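Spermidine N(1)-acetyltransferase (PDB 3K9U) transfers an acetyl group from acetyl-CoA to polyamines such as spermidine, releasing CoA and guarding the cell against polyamine toxicity. Local coordinates at residues A[124-129]-A[147-152]; A[77-82]-A[89-94]; A[26-31]-A[129-134]. All blocks are in the same frame, centred on the assembly; numbering follows the deposited sequence.

Contact 1: A[124-129]-A[147-152]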
loop_
_atom_site.group_PDB
_atom_site.type_symbol
_atom_site.label_atom_id
_atom_site.label_comp_id
_atom_site.label_asym_id
_atom_site.label_seq_id
_atom_site.Cartn_x
_atom_site.Cartn_y
_atom_site.Cartn_z
ATOM N N ARG A 124 -8.931 23.039 -8.957
ATOM C CA ARG A 124 -9.030 23.040 -7.497
ATOM C C ARG A 124 -9.541 21.728 -6.979
ATOM O O ARG A 124 -10.110 20.938 -7.722
ATOM C CB ARG A 124 -9.889 24.208 -6.974
ATOM C CG ARG A 124 -11.259 24.356 -7.593
ATOM C CD ARG A 124 -11.884 25.749 -7.353
ATOM N NE ARG A 124 -12.780 25.731 -6.197
ATOM C CZ ARG A 124 -12.476 26.186 -4.983
ATOM N NH1 ARG A 124 -11.283 26.737 -4.739
ATOM N NH2 ARG A 124 -13.382 26.095 -4.002
ATOM N N LEU A 125 -9.310 21.480 -5.697
ATOM C CA LEU A 125 -9.762 20.254 -5.077
ATOM C C LEU A 125 -9.907 20.427 -3.574
ATOM O O LEU A 125 -9.276 21.307 -2.986
ATOM C CB LEU A 125 -8.796 19.117 -5.408
ATOM C CG LEU A 125 -7.365 19.177 -4.836
ATOM C CD1 LEU A 125 -7.309 18.633 -3.380
ATOM C CD2 LEU A 125 -6.358 18.454 -5.714
ATOM N N TYR A 126 -10.747 19.584 -2.961
ATOM C CA TYR A 126 -10.846 19.501 -1.514
ATOM C C TYR A 126 -10.260 18.146 -1.090
ATOM O O TYR A 126 -10.593 17.115 -1.653
ATOM C CB TYR A 126 -12.320 19.585 -1.058
ATOM C CG TYR A 126 -13.036 20.909 -1.341
ATOM C CD1 TYR A 126 -13.602 21.663 -0.311
ATOM C CD2 TYR A 126 -13.156 21.385 -2.630
ATOM C CE1 TYR A 126 -14.275 22.883 -0.569
ATOM C CE2 TYR A 126 -13.821 22.579 -2.902
ATOM C CZ TYR A 126 -14.367 23.337 -1.875
ATOM O OH TYR A 126 -14.994 24.525 -2.207
ATOM N N VAL A 127 -9.376 18.165 -0.102
ATOM C CA VAL A 127 -8.845 16.960 0.511
ATOM C C VAL A 127 -8.959 17.119 2.043
ATOM O O VAL A 127 -8.740 18.227 2.608
ATOM C CB VAL A 127 -7.378 16.733 0.094
ATOM C CG1 VAL A 127 -6.518 17.941 0.426
ATOM C CG2 VAL A 127 -6.784 15.433 0.732
ATOM N N HIS A 128 -9.345 16.050 2.709
ATOM C CA HIS A 128 -9.418 16.050 4.178
ATOM C C HIS A 128 -7.993 16.252 4.741
ATOM O O HIS A 128 -7.049 15.612 4.303
ATOM C CB HIS A 128 -9.992 14.725 4.696
ATOM C CG HIS A 128 -10.457 14.774 6.124
ATOM N ND1 HIS A 128 -9.591 14.883 7.185
ATOM C CD2 HIS A 128 -11.701 14.694 6.662
ATOM C CE1 HIS A 128 -10.274 14.895 8.316
ATOM N NE2 HIS A 128 -11.558 14.787 8.027
ATOM N N ARG A 129 -7.870 17.138 5.712
ATOM C CA ARG A 129 -6.585 17.472 6.318
ATOM C C ARG A 129 -5.876 16.307 6.998
ATOM O O ARG A 129 -4.670 16.335 7.093
ATOM C CB ARG A 129 -6.769 18.615 7.314
ATOM C CG ARG A 129 -7.468 18.190 8.620
ATOM C CD ARG A 129 -8.413 19.282 9.124
ATOM N NE ARG A 129 -7.724 20.425 9.705
ATOM C CZ ARG A 129 -8.110 21.700 9.592
ATOM N NH1 ARG A 129 -7.383 22.656 10.187
ATOM N NH2 ARG A 129 -9.188 22.041 8.881
ATOM N N ASP A 147 -6.609 27.552 1.213
ATOM C CA ASP A 147 -7.671 27.807 2.176
ATOM C C ASP A 147 -8.082 26.514 2.896
ATOM O O ASP A 147 -7.677 25.415 2.520
ATOM C CB ASP A 147 -8.884 28.412 1.439
ATOM C CG ASP A 147 -9.772 29.274 2.340
ATOM O OD1 ASP A 147 -9.376 29.620 3.479
ATOM O OD2 ASP A 147 -10.881 29.616 1.887
ATOM N N THR A 148 -8.874 26.674 3.946
ATOM C CA THR A 148 -9.472 25.563 4.655
ATOM C C THR A 148 -10.995 25.748 4.596
ATOM O O THR A 148 -11.488 26.868 4.471
ATOM C CB THR A 148 -8.953 25.473 6.121
ATOM O OG1 THR A 148 -9.527 26.515 6.910
ATOM C CG2 THR A 148 -7.428 25.595 6.187
ATOM N N ASP A 149 -11.722 24.635 4.616
ATOM C CA ASP A 149 -13.175 24.643 4.702
ATOM C C ASP A 149 -13.646 23.453 5.553
ATOM O O ASP A 149 -13.648 22.318 5.094
ATOM C CB ASP A 149 -13.793 24.583 3.298
ATOM C CG ASP A 149 -15.312 24.783 3.313
ATOM O OD1 ASP A 149 -15.791 25.658 4.065
ATOM O OD2 ASP A 149 -16.034 24.066 2.581
ATOM N N GLY A 150 -14.050 23.723 6.789
ATOM C CA GLY A 150 -14.367 22.651 7.746
ATOM C C GLY A 150 -13.142 21.784 7.991
ATOM O O GLY A 150 -12.064 22.305 8.280
ATOM N N SER A 151 -13.284 20.471 7.809
ATOM C CA SER A 151 -12.145 19.552 7.979
ATOM C C SER A 151 -11.275 19.369 6.718
ATOM O O SER A 151 -10.299 18.641 6.755
ATOM C CB SER A 151 -12.638 18.202 8.497
ATOM O OG SER A 151 -13.536 17.648 7.573
ATOM N N ASP A 152 -11.613 20.035 5.619
ATOM C CA ASP A 152 -10.817 19.984 4.403
ATOM C C ASP A 152 -9.836 21.142 4.201
ATOM O O ASP A 152 -10.036 22.266 4.679
ATOM C CB ASP A 152 -11.727 20.040 3.191
ATOM C CG ASP A 152 -12.722 18.907 3.131
ATOM O OD1 ASP A 152 -12.507 17.858 3.769
ATOM O OD2 ASP A 152 -13.716 19.085 2.401
#
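Arg-129 and His-128, at the end of strand 122-128, close on Ser-151 and Asp-152, which belong to the type II' turn linking strands 144-149 and 152-158 in the C-terminal half of the GNAT fold. The turn runs from Asp-149 to Asp-152 and has Gly-150 at its positive-phi position. The tight part lies here. Arg-129 N donates to Ser-151 O over 3.0 Å, with an almost linear N-H...O angle of 176°. The same oxygen sits over the centre of one face of the His-128 imidazole, 3.8 Å from ND1, so the carbonyl that accepts the backbone bond also covers a face of the ring. The torsion that swings the ring there is chi1 of -164°, CG lying opposite the backbone N, while ND1 is hydrogen-bonded to Gln-130 N, a bond that probably helps hold the ring's rotation. His-128 and Asp-152 form an antiparallel non-hydrogen-bonded bridge, and Asp-152 CA makes a CA-H...O contact with Val-127 O at 3.3 Å. Beyond it, Val-127 turns away from the turn and packs on Phe-135 of helix 132-139.

The other side is looser and lies nearer solvent. Tyr-126 presents its ring edge to two carboxylates: CD1 is 3.7 Å from Asp-152 OD2, and that carboxylate stands 81° from the ring plane, whereas Asp-149 OD2 lies in the ring plane. These are contacts with ring carbons and carry no bond. The exposed Arg-129 side chain bends at chi2 and chi3 back over the turn, and its CD passes 3.1 Å from Ser-151 O. Its guanidinium arrives edge-on, with NH2 2.9 Å from Gly-150 O at an angle too poor for a hydrogen bond.

Contact 2: A[77-82]-A[89-94]; sequences FIELKI and LLRLYL. With ACO (acetyl coenzyme *a), chain G.
This is an antiparallel strand pairing, the beta hairpin of strands 73-83 and 86-94 in the middle of the sheet, with axes 4.6 Å apart at 177°. Phe-77 and Tyr-93 exchange two backbone bonds, and Glu-79 N donates to Arg-91 O at 2.8 Å. The register then slips: Glu-79 O receives Leu-90 N at 2.9 Å and, weakly, Arg-91 N, which defines a classic beta bulge. On the face bearing Glu-79, Arg-91 grips the carboxylate side-on, NE to OE1 at 2.7 Å and NH1 to OE2 at 3.0 Å. Both nitrogens come from above the carboxylate plane, which is turned 47° from the guanidinium. Glu-79 reaches them because its chain is extended, CG opposite the backbone N (chi1 -175°). NH1 also pairs with Glu-53. A leucine in place of Arg-91 would probably leave the buried carboxylate of Glu-79 without its charge partner. Arg-91 CG meets the Phe-77 ring edge, while on the other face Ile-78, Leu-80, Leu-89 and Leu-92 pack together. Past the bulge the second strand turns its backbone to acetyl-CoA: Leu-92 O accepts from ACO N4P at 2.7 Å, Leu-94 N donates to O9P at 3.0 Å, and Leu-92 N bonds weakly to the acetyl oxygen. A bulged strand pairing with the pantetheine arm in this way is typical of the acetyl-CoA site of GNAT enzymes.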
loop_
_atom_site.group_PDB
_atom_site.type_symbol
_atom_site.label_atom_id
_atom_site.label_comp_id
_atom_site.label_asym_id
_atom_site.label_seq_id
_atom_site.Cartn_x
_atom_site.Cartn_y
_atom_site.Cartn_z
ATOM N N PHE A 77 -9.995 5.202 -10.268
ATOM C CA PHE A 77 -10.687 6.126 -11.159
ATOM C C PHE A 77 -10.487 7.564 -10.753
ATOM O O PHE A 77 -10.063 7.825 -9.665
ATOM C CB PHE A 77 -12.188 5.820 -11.157
ATOM C CG PHE A 77 -12.830 5.947 -9.790
ATOM C CD1 PHE A 77 -12.844 4.867 -8.901
ATOM C CD2 PHE A 77 -13.381 7.135 -9.377
ATOM C CE1 PHE A 77 -13.421 4.980 -7.630
ATOM C CE2 PHE A 77 -13.959 7.251 -8.110
ATOM C CZ PHE A 77 -13.980 6.162 -7.237
ATOM N N ILE A 78 -10.850 8.488 -11.633
ATOM C CA ILE A 78 -10.740 9.899 -11.360
ATOM C C ILE A 78 -11.955 10.597 -11.946
ATOM O O ILE A 78 -12.457 10.186 -12.989
ATOM C CB ILE A 78 -9.426 10.479 -11.942
ATOM C CG1 ILE A 78 -9.142 11.858 -11.337
ATOM C CG2 ILE A 78 -9.479 10.512 -13.477
ATOM C CD1 ILE A 78 -7.824 12.557 -11.828
ATOM N N GLU A 79 -12.451 11.620 -11.251
ATOM C CA GLU A 79 -13.575 12.417 -11.711
ATOM C C GLU A 79 -13.212 13.895 -11.619
ATOM O O GLU A 79 -12.800 14.360 -10.572
ATOM C CB GLU A 79 -14.843 12.138 -10.878
ATOM C CG GLU A 79 -16.127 12.896 -11.420
ATOM C CD GLU A 79 -17.423 12.610 -10.639
ATOM O OE1 GLU A 79 -17.475 12.845 -9.399
ATOM O OE2 GLU A 79 -18.407 12.151 -11.274
ATOM N N LEU A 80 -13.371 14.621 -12.715
ATOM C CA LEU A 80 -13.238 16.082 -12.697
ATOM C C LEU A 80 -14.360 16.783 -13.444
ATOM O O LEU A 80 -14.804 16.283 -14.463
ATOM C CB LEU A 80 -11.922 16.525 -13.330
ATOM C CG LEU A 80 -10.657 15.801 -12.926
ATOM C CD1 LEU A 80 -10.394 14.706 -13.923
ATOM C CD2 LEU A 80 -9.522 16.820 -12.893
ATOM N N LYS A 81 -14.792 17.937 -12.938
ATOM C CA LYS A 81 -15.773 18.790 -13.607
ATOM C C LYS A 81 -15.135 20.102 -14.059
ATOM O O LYS A 81 -14.369 20.744 -13.314
ATOM C CB LYS A 81 -16.950 19.138 -12.687
ATOM C CG LYS A 81 -18.304 18.430 -13.006
ATOM C CD LYS A 81 -18.664 17.307 -11.986
ATOM C CE LYS A 81 -19.842 16.429 -12.444
ATOM N NZ LYS A 81 -20.770 15.986 -11.322
ATOM N N ILE A 82 -15.473 20.515 -15.275
ATOM C CA ILE A 82 -15.066 21.820 -15.755
ATOM C C ILE A 82 -16.268 22.711 -15.808
ATOM O O ILE A 82 -17.252 22.353 -16.447
ATOM C CB ILE A 82 -14.441 21.721 -17.151
ATOM C CG1 ILE A 82 -13.125 20.930 -17.045
ATOM C CG2 ILE A 82 -14.320 23.159 -17.827
ATOM C CD1 ILE A 82 -12.719 20.204 -18.303
ATOM N N LEU A 89 -11.280 18.856 -9.301
ATOM C CA LEU A 89 -10.939 17.455 -9.148
ATOM C C LEU A 89 -11.802 16.929 -8.007
ATOM O O LEU A 89 -11.593 17.269 -6.842
ATOM C CB LEU A 89 -9.444 17.291 -8.848
ATOM C CG LEU A 89 -8.852 15.884 -9.064
ATOM C CD1 LEU A 89 -7.301 15.896 -8.938
ATOM C CD2 LEU A 89 -9.455 14.874 -8.085
ATOM N N LEU A 90 -12.818 16.155 -8.340
ATOM C CA LEU A 90 -13.814 15.773 -7.344
ATOM C C LEU A 90 -13.433 14.510 -6.637
ATOM O O LEU A 90 -13.770 14.343 -5.492
ATOM C CB LEU A 90 -15.194 15.558 -7.971
ATOM C CG LEU A 90 -15.833 16.774 -8.636
ATOM C CD1 LEU A 90 -17.027 16.295 -9.495
ATOM C CD2 LEU A 90 -16.259 17.839 -7.600
ATOM N N ARG A 91 -12.735 13.622 -7.330
ATOM C CA ARG A 91 -12.641 12.219 -6.921
ATOM C C ARG A 91 -11.395 11.544 -7.512
ATOM O O ARG A 91 -11.190 11.594 -8.725
ATOM C CB ARG A 91 -13.899 11.517 -7.456
ATOM C CG ARG A 91 -14.646 10.701 -6.472
ATOM C CD ARG A 91 -16.145 10.955 -6.445
ATOM N NE ARG A 91 -16.919 10.847 -7.692
ATOM C CZ ARG A 91 -17.911 9.975 -7.942
ATOM N NH1 ARG A 91 -18.592 10.070 -9.080
ATOM N NH2 ARG A 91 -18.230 8.984 -7.099
ATOM N N LEU A 92 -10.598 10.890 -6.669
ATOM C CA LEU A 92 -9.469 10.084 -7.138
ATOM C C LEU A 92 -9.128 9.023 -6.129
ATOM O O LEU A 92 -8.608 9.326 -5.053
ATOM C CB LEU A 92 -8.239 10.967 -7.382
ATOM C CG LEU A 92 -6.921 10.328 -7.783
ATOM C CD1 LEU A 92 -7.128 9.504 -8.989
ATOM C CD2 LEU A 92 -5.871 11.400 -8.051
ATOM N N TYR A 93 -9.403 7.779 -6.498
ATOM C CA TYR A 93 -9.280 6.657 -5.584
ATOM C C TYR A 93 -8.745 5.431 -6.318
ATOM O O TYR A 93 -9.235 5.102 -7.389
ATOM C CB TYR A 93 -10.651 6.328 -4.950
ATOM C CG TYR A 93 -11.154 7.390 -4.008
ATOM C CD1 TYR A 93 -10.715 7.440 -2.691
ATOM C CD2 TYR A 93 -12.037 8.373 -4.441
ATOM C CE1 TYR A 93 -11.143 8.421 -1.830
ATOM C CE2 TYR A 93 -12.479 9.365 -3.579
ATOM C CZ TYR A 93 -12.040 9.375 -2.277
ATOM O OH TYR A 93 -12.469 10.350 -1.413
ATOM N N LEU A 94 -7.750 4.770 -5.721
ATOM C CA LEU A 94 -7.237 3.487 -6.172
ATOM C C LEU A 94 -7.491 2.434 -5.097
ATOM O O LEU A 94 -7.567 2.773 -3.897
ATOM C CB LEU A 94 -5.732 3.547 -6.350
ATOM C CG LEU A 94 -5.181 4.681 -7.205
ATOM C CD1 LEU A 94 -3.606 4.623 -7.291
ATOM C CD2 LEU A 94 -5.842 4.639 -8.584
HETATM N N1A ACO G . 1.105 5.114 1.795
HETATM C C2A ACO G . 1.512 6.373 2.085
HETATM N N3A ACO G . 1.631 7.329 1.146
HETATM C C4A ACO G . 1.312 7.095 -0.140
HETATM C C5A ACO G . 0.863 5.748 -0.485
HETATM C C6A ACO G . 0.758 4.738 0.580
HETATM N N6A ACO G . 0.357 3.467 0.330
HETATM N N7A ACO G . 0.622 5.752 -1.783
HETATM C C8A ACO G . 0.903 6.983 -2.239
HETATM N N9A ACO G . 1.296 7.810 -1.259
HETATM C C1B ACO G . 1.701 9.236 -1.477
HETATM C C2B ACO G . 3.100 9.587 -0.966
HETATM O O2B ACO G . 3.215 11.000 -0.652
HETATM C C3B ACO G . 4.004 9.263 -2.118
HETATM O O3B ACO G . 5.233 10.013 -2.058
HETATM P P3B ACO G . 6.513 9.274 -1.363
HETATM O O7A ACO G . 6.968 8.365 -2.432
HETATM O O8A ACO G . 5.931 8.578 -0.139
HETATM O O9A ACO G . 7.386 10.481 -1.062
HETATM C C4B ACO G . 3.138 9.520 -3.338
HETATM O O4B ACO G . 1.779 9.513 -2.878
HETATM C C5B ACO G . 3.302 8.484 -4.430
HETATM O O5B ACO G . 2.831 8.972 -5.695
HETATM P P1A ACO G . 1.981 8.030 -6.687
HETATM O O1A ACO G . 2.606 6.644 -6.762
HETATM O O2A ACO G . 1.716 8.766 -7.973
HETATM O O3A ACO G . 0.605 7.948 -5.826
HETATM P P2A ACO G . -0.583 6.886 -6.146
HETATM O O4A ACO G . -0.696 6.007 -4.923
HETATM O O5A ACO G . -0.415 6.287 -7.537
HETATM O O6A ACO G . -1.862 7.827 -6.204
HETATM C CBP ACO G . -3.499 8.459 -4.587
HETATM C CCP ACO G . -2.138 8.776 -5.179
HETATM C CDP ACO G . -3.854 9.504 -3.547
HETATM C CEP ACO G . -4.509 8.544 -5.728
HETATM C CAP ACO G . -3.515 7.036 -3.981
HETATM O OAP ACO G . -2.475 6.859 -3.010
HETATM C C9P ACO G . -4.827 6.666 -3.349
HETATM O O9P ACO G . -5.741 6.272 -4.050
HETATM N N8P ACO G . -4.918 6.822 -2.049
HETATM C C7P ACO G . -6.122 6.594 -1.284
HETATM C C6P ACO G . -7.308 7.462 -1.676
HETATM C C5P ACO G . -7.067 8.954 -1.583
HETATM O O5P ACO G . -6.486 9.467 -0.637
HETATM N N4P ACO G . -7.576 9.688 -2.575
HETATM C C3P ACO G . -7.538 11.149 -2.557
HETATM C C2P ACO G . -8.810 11.692 -1.923
HETATM S S1P ACO G . -8.966 13.442 -2.117
HETATM C C ACO G . -9.926 13.619 -3.499
HETATM O O ACO G . -10.409 12.614 -4.007
HETATM C CH3 ACO G . -10.214 14.991 -4.080
#

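Contact 3: A[26-31]-A[129-134]. With ACO (acetyl coenzyme *a), chain G.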
loop_
_atom_site.group_PDB
_atom_site.type_symbol
_atom_site.label_atom_id
_atom_site.label_comp_id
_atom_site.label_asym_id
_atom_site.label_seq_id
_atom_site.Cartn_x
_atom_site.Cartn_y
_atom_site.Cartn_z
ATOM N N TRP A 26 -9.992 1.936 3.572
ATOM C CA TRP A 26 -8.562 2.004 3.838
ATOM C C TRP A 26 -8.105 3.462 4.071
ATOM O O TRP A 26 -7.495 3.732 5.077
ATOM C CB TRP A 26 -7.782 1.394 2.691
ATOM C CG TRP A 26 -6.270 1.503 2.854
ATOM C CD1 TRP A 26 -5.471 0.728 3.663
ATOM C CD2 TRP A 26 -5.384 2.420 2.190
ATOM N NE1 TRP A 26 -4.147 1.097 3.517
ATOM C CE2 TRP A 26 -4.073 2.146 2.645
ATOM C CE3 TRP A 26 -5.565 3.427 1.238
ATOM C CZ2 TRP A 26 -2.961 2.827 2.170
ATOM C CZ3 TRP A 26 -4.439 4.128 0.779
ATOM C CH2 TRP A 26 -3.162 3.812 1.251
ATOM N N THR A 27 -8.422 4.381 3.157
ATOM C CA THR A 27 -7.974 5.781 3.269
ATOM C C THR A 27 -8.511 6.535 4.479
ATOM O O THR A 27 -7.840 7.369 5.036
ATOM C CB THR A 27 -8.429 6.631 2.078
ATOM O OG1 THR A 27 -8.300 5.888 0.858
ATOM C CG2 THR A 27 -7.572 7.904 2.003
ATOM N N TYR A 28 -9.750 6.265 4.871
ATOM C CA TYR A 28 -10.359 7.028 5.940
ATOM C C TYR A 28 -10.446 6.256 7.265
ATOM O O TYR A 28 -11.171 6.656 8.180
ATOM C CB TYR A 28 -11.718 7.517 5.461
ATOM C CG TYR A 28 -11.628 8.436 4.244
ATOM C CD1 TYR A 28 -11.216 9.738 4.379
ATOM C CD2 TYR A 28 -12.016 8.009 2.978
ATOM C CE1 TYR A 28 -11.135 10.600 3.285
ATOM C CE2 TYR A 28 -11.933 8.864 1.859
ATOM C CZ TYR A 28 -11.485 10.163 2.036
ATOM O OH TYR A 28 -11.388 11.031 0.977
ATOM N N ALA A 29 -9.709 5.159 7.372
ATOM C CA ALA A 29 -9.738 4.353 8.602
ATOM C C ALA A 29 -9.464 5.177 9.877
ATOM O O ALA A 29 -10.172 5.025 10.885
ATOM C CB ALA A 29 -8.753 3.139 8.532
ATOM N N GLY A 30 -8.478 6.052 9.876
ATOM C CA GLY A 30 -8.273 6.825 11.129
ATOM C C GLY A 30 -9.132 8.094 11.300
ATOM O O GLY A 30 -8.948 8.832 12.278
ATOM N N ILE A 31 -10.068 8.334 10.376
ATOM C CA ILE A 31 -10.567 9.696 10.098
ATOM C C ILE A 31 -12.083 9.798 10.288
ATOM O O ILE A 31 -12.550 10.618 11.057
ATOM C CB ILE A 31 -10.184 10.123 8.659
ATOM C CG1 ILE A 31 -8.660 10.235 8.526
ATOM C CG2 ILE A 31 -10.836 11.433 8.271
ATOM C CD1 ILE A 31 -8.158 10.289 7.090
ATOM N N ARG A 129 -7.870 17.138 5.712
ATOM C CA ARG A 129 -6.585 17.472 6.318
ATOM C C ARG A 129 -5.876 16.307 6.998
ATOM O O ARG A 129 -4.670 16.335 7.093
ATOM C CB ARG A 129 -6.769 18.615 7.314
ATOM C CG ARG A 129 -7.468 18.190 8.620
ATOM C CD ARG A 129 -8.413 19.282 9.124
ATOM N NE ARG A 129 -7.724 20.425 9.705
ATOM C CZ ARG A 129 -8.110 21.700 9.592
ATOM N NH1 ARG A 129 -7.383 22.656 10.187
ATOM N NH2 ARG A 129 -9.188 22.041 8.881
ATOM N N GLN A 130 -6.597 15.285 7.470
ATOM C CA GLN A 130 -5.893 14.106 8.018
ATOM C C GLN A 130 -5.559 13.046 6.973
ATOM O O GLN A 130 -4.941 12.044 7.290
ATOM C CB GLN A 130 -6.661 13.448 9.164
ATOM C CG GLN A 130 -6.974 14.362 10.331
ATOM C CD GLN A 130 -7.847 13.649 11.334
ATOM O OE1 GLN A 130 -8.983 14.053 11.593
ATOM N NE2 GLN A 130 -7.332 12.540 11.868
ATOM N N ASN A 131 -5.990 13.236 5.735
ATOM C CA ASN A 131 -5.647 12.271 4.704
ATOM C C ASN A 131 -4.253 12.658 4.196
ATOM O O ASN A 131 -4.079 13.341 3.185
ATOM C CB ASN A 131 -6.682 12.229 3.585
ATOM C CG ASN A 131 -6.303 11.273 2.471
ATOM O OD1 ASN A 131 -5.320 10.546 2.588
ATOM N ND2 ASN A 131 -7.068 11.299 1.353
ATOM N N SER A 132 -3.282 12.207 4.951
ATOM C CA SER A 132 -1.858 12.431 4.678
ATOM C C SER A 132 -1.433 11.839 3.317
ATOM O O SER A 132 -0.597 12.414 2.612
ATOM C CB SER A 132 -1.062 11.768 5.811
ATOM O OG SER A 132 0.226 12.300 5.886
ATOM N N VAL A 133 -2.004 10.686 2.970
ATOM C CA VAL A 133 -1.723 9.977 1.699
ATOM C C VAL A 133 -2.122 10.820 0.474
ATOM O O VAL A 133 -1.316 11.122 -0.387
ATOM C CB VAL A 133 -2.487 8.589 1.660
ATOM C CG1 VAL A 133 -2.313 7.904 0.310
ATOM C CG2 VAL A 133 -2.016 7.632 2.851
ATOM N N GLY A 134 -3.387 11.190 0.416
ATOM C CA GLY A 134 -3.879 12.113 -0.601
ATOM C C GLY A 134 -3.230 13.486 -0.574
ATOM O O GLY A 134 -2.846 14.001 -1.608
HETATM N N1A ACO G . 1.105 5.114 1.795
HETATM C C2A ACO G . 1.512 6.373 2.085
HETATM N N3A ACO G . 1.631 7.329 1.146
HETATM C C4A ACO G . 1.312 7.095 -0.140
HETATM C C5A ACO G . 0.863 5.748 -0.485
HETATM C C6A ACO G . 0.758 4.738 0.580
HETATM N N6A ACO G . 0.357 3.467 0.330
HETATM N N7A ACO G . 0.622 5.752 -1.783
HETATM C C8A ACO G . 0.903 6.983 -2.239
HETATM N N9A ACO G . 1.296 7.810 -1.259
HETATM C C1B ACO G . 1.701 9.236 -1.477
HETATM C C2B ACO G . 3.100 9.587 -0.966
HETATM O O2B ACO G . 3.215 11.000 -0.652
HETATM C C3B ACO G . 4.004 9.263 -2.118
HETATM O O3B ACO G . 5.233 10.013 -2.058
HETATM P P3B ACO G . 6.513 9.274 -1.363
HETATM O O7A ACO G . 6.968 8.365 -2.432
HETATM O O8A ACO G . 5.931 8.578 -0.139
HETATM O O9A ACO G . 7.386 10.481 -1.062
HETATM C C4B ACO G . 3.138 9.520 -3.338
HETATM O O4B ACO G . 1.779 9.513 -2.878
HETATM C C5B ACO G . 3.302 8.484 -4.430
HETATM O O5B ACO G . 2.831 8.972 -5.695
HETATM P P1A ACO G . 1.981 8.030 -6.687
HETATM O O1A ACO G . 2.606 6.644 -6.762
HETATM O O2A ACO G . 1.716 8.766 -7.973
HETATM O O3A ACO G . 0.605 7.948 -5.826
HETATM P P2A ACO G . -0.583 6.886 -6.146
HETATM O O4A ACO G . -0.696 6.007 -4.923
HETATM O O5A ACO G . -0.415 6.287 -7.537
HETATM O O6A ACO G . -1.862 7.827 -6.204
HETATM C CBP ACO G . -3.499 8.459 -4.587
HETATM C CCP ACO G . -2.138 8.776 -5.179
HETATM C CDP ACO G . -3.854 9.504 -3.547
HETATM C CEP ACO G . -4.509 8.544 -5.728
HETATM C CAP ACO G . -3.515 7.036 -3.981
HETATM O OAP ACO G . -2.475 6.859 -3.010
HETATM C C9P ACO G . -4.827 6.666 -3.349
HETATM O O9P ACO G . -5.741 6.272 -4.050
HETATM N N8P ACO G . -4.918 6.822 -2.049
HETATM C C7P ACO G . -6.122 6.594 -1.284
HETATM C C6P ACO G . -7.308 7.462 -1.676
HETATM C C5P ACO G . -7.067 8.954 -1.583
HETATM O O5P ACO G . -6.486 9.467 -0.637
HETATM N N4P ACO G . -7.576 9.688 -2.575
HETATM C C3P ACO G . -7.538 11.149 -2.557
HETATM C C2P ACO G . -8.810 11.692 -1.923
HETATM S S1P ACO G . -8.966 13.442 -2.117
HETATM C C ACO G . -9.926 13.619 -3.499
HETATM O O ACO G . -10.409 12.614 -4.007
HETATM C CH3 ACO G . -10.214 14.991 -4.080
HETATM O O HOH W 1 -9.750 13.378 1.179
#
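Thr-27 and Asn-131 meet beside the pantetheine arm of acetyl-CoA. Asn-131 ND2 donates to ACO O5P at 2.8 Å, nearly straight at 172°, and Thr-27 CG2 rests against the same amide, 3.5 Å from ND2. Thr-27 CG2 also touches O5P, at 3.3 Å, so the carbonyl has a polar and a methyl neighbour. Trp-26, whose NE1 bonds to Glu-97 O of the second subunit, turns its ring edge to the arm, CZ3 lying 3.6 Å from C7P, and its CH2 packs on Val-133 CG1 at 4.3 Å; the two methyls of Val-133 reach the arm and the adenine.

In the next shell, the Asn-131 amide is held by its other end. As N-cap residue it accepts from Gly-134 N at OD1, 3.0 Å away, the donor standing above the carbonyl plane. The torsion putting CG opposite the backbone N (chi1 177°) lets one amide serve helix and acetyl-CoA. A water bonded to Tyr-28 OH, which is itself hydrogen-bonded to Tyr-93 OH, also takes a weak bond from ND2.

Farther out, Ile-31 CG1 slides past Gln-130 CB at 3.8 Å. The contact thus joins the C-terminal end of helix 13-27 to the start of helix 132-139, just after strand 122-128.

How the contacts relate
Contacts 1 and 2 lie on the same sheet, their centres about 15 Å apart, and are joined where Arg-124 O approaches Leu-89 N at 2.9 Å, a probable hydrogen bond between neighbouring strands 122-128 and 86-94. Contact 3 shares Arg-129 with contact 1, centres about 13 Å apart, and His-128 NE2 packs on Ile-31 CG2 at 3.4 Å. Contacts 2 and 3, with centres about 17 Å apart, both touch acetyl-CoA and are linked by Tyr-93 OH and Tyr-28 OH at 2.7 Å. Contact 1 borders this pocket through Tyr-126; the side chains of Val-127 and Leu-89 each lie about 4 Å from that of Tyr-138, the probable proton donor.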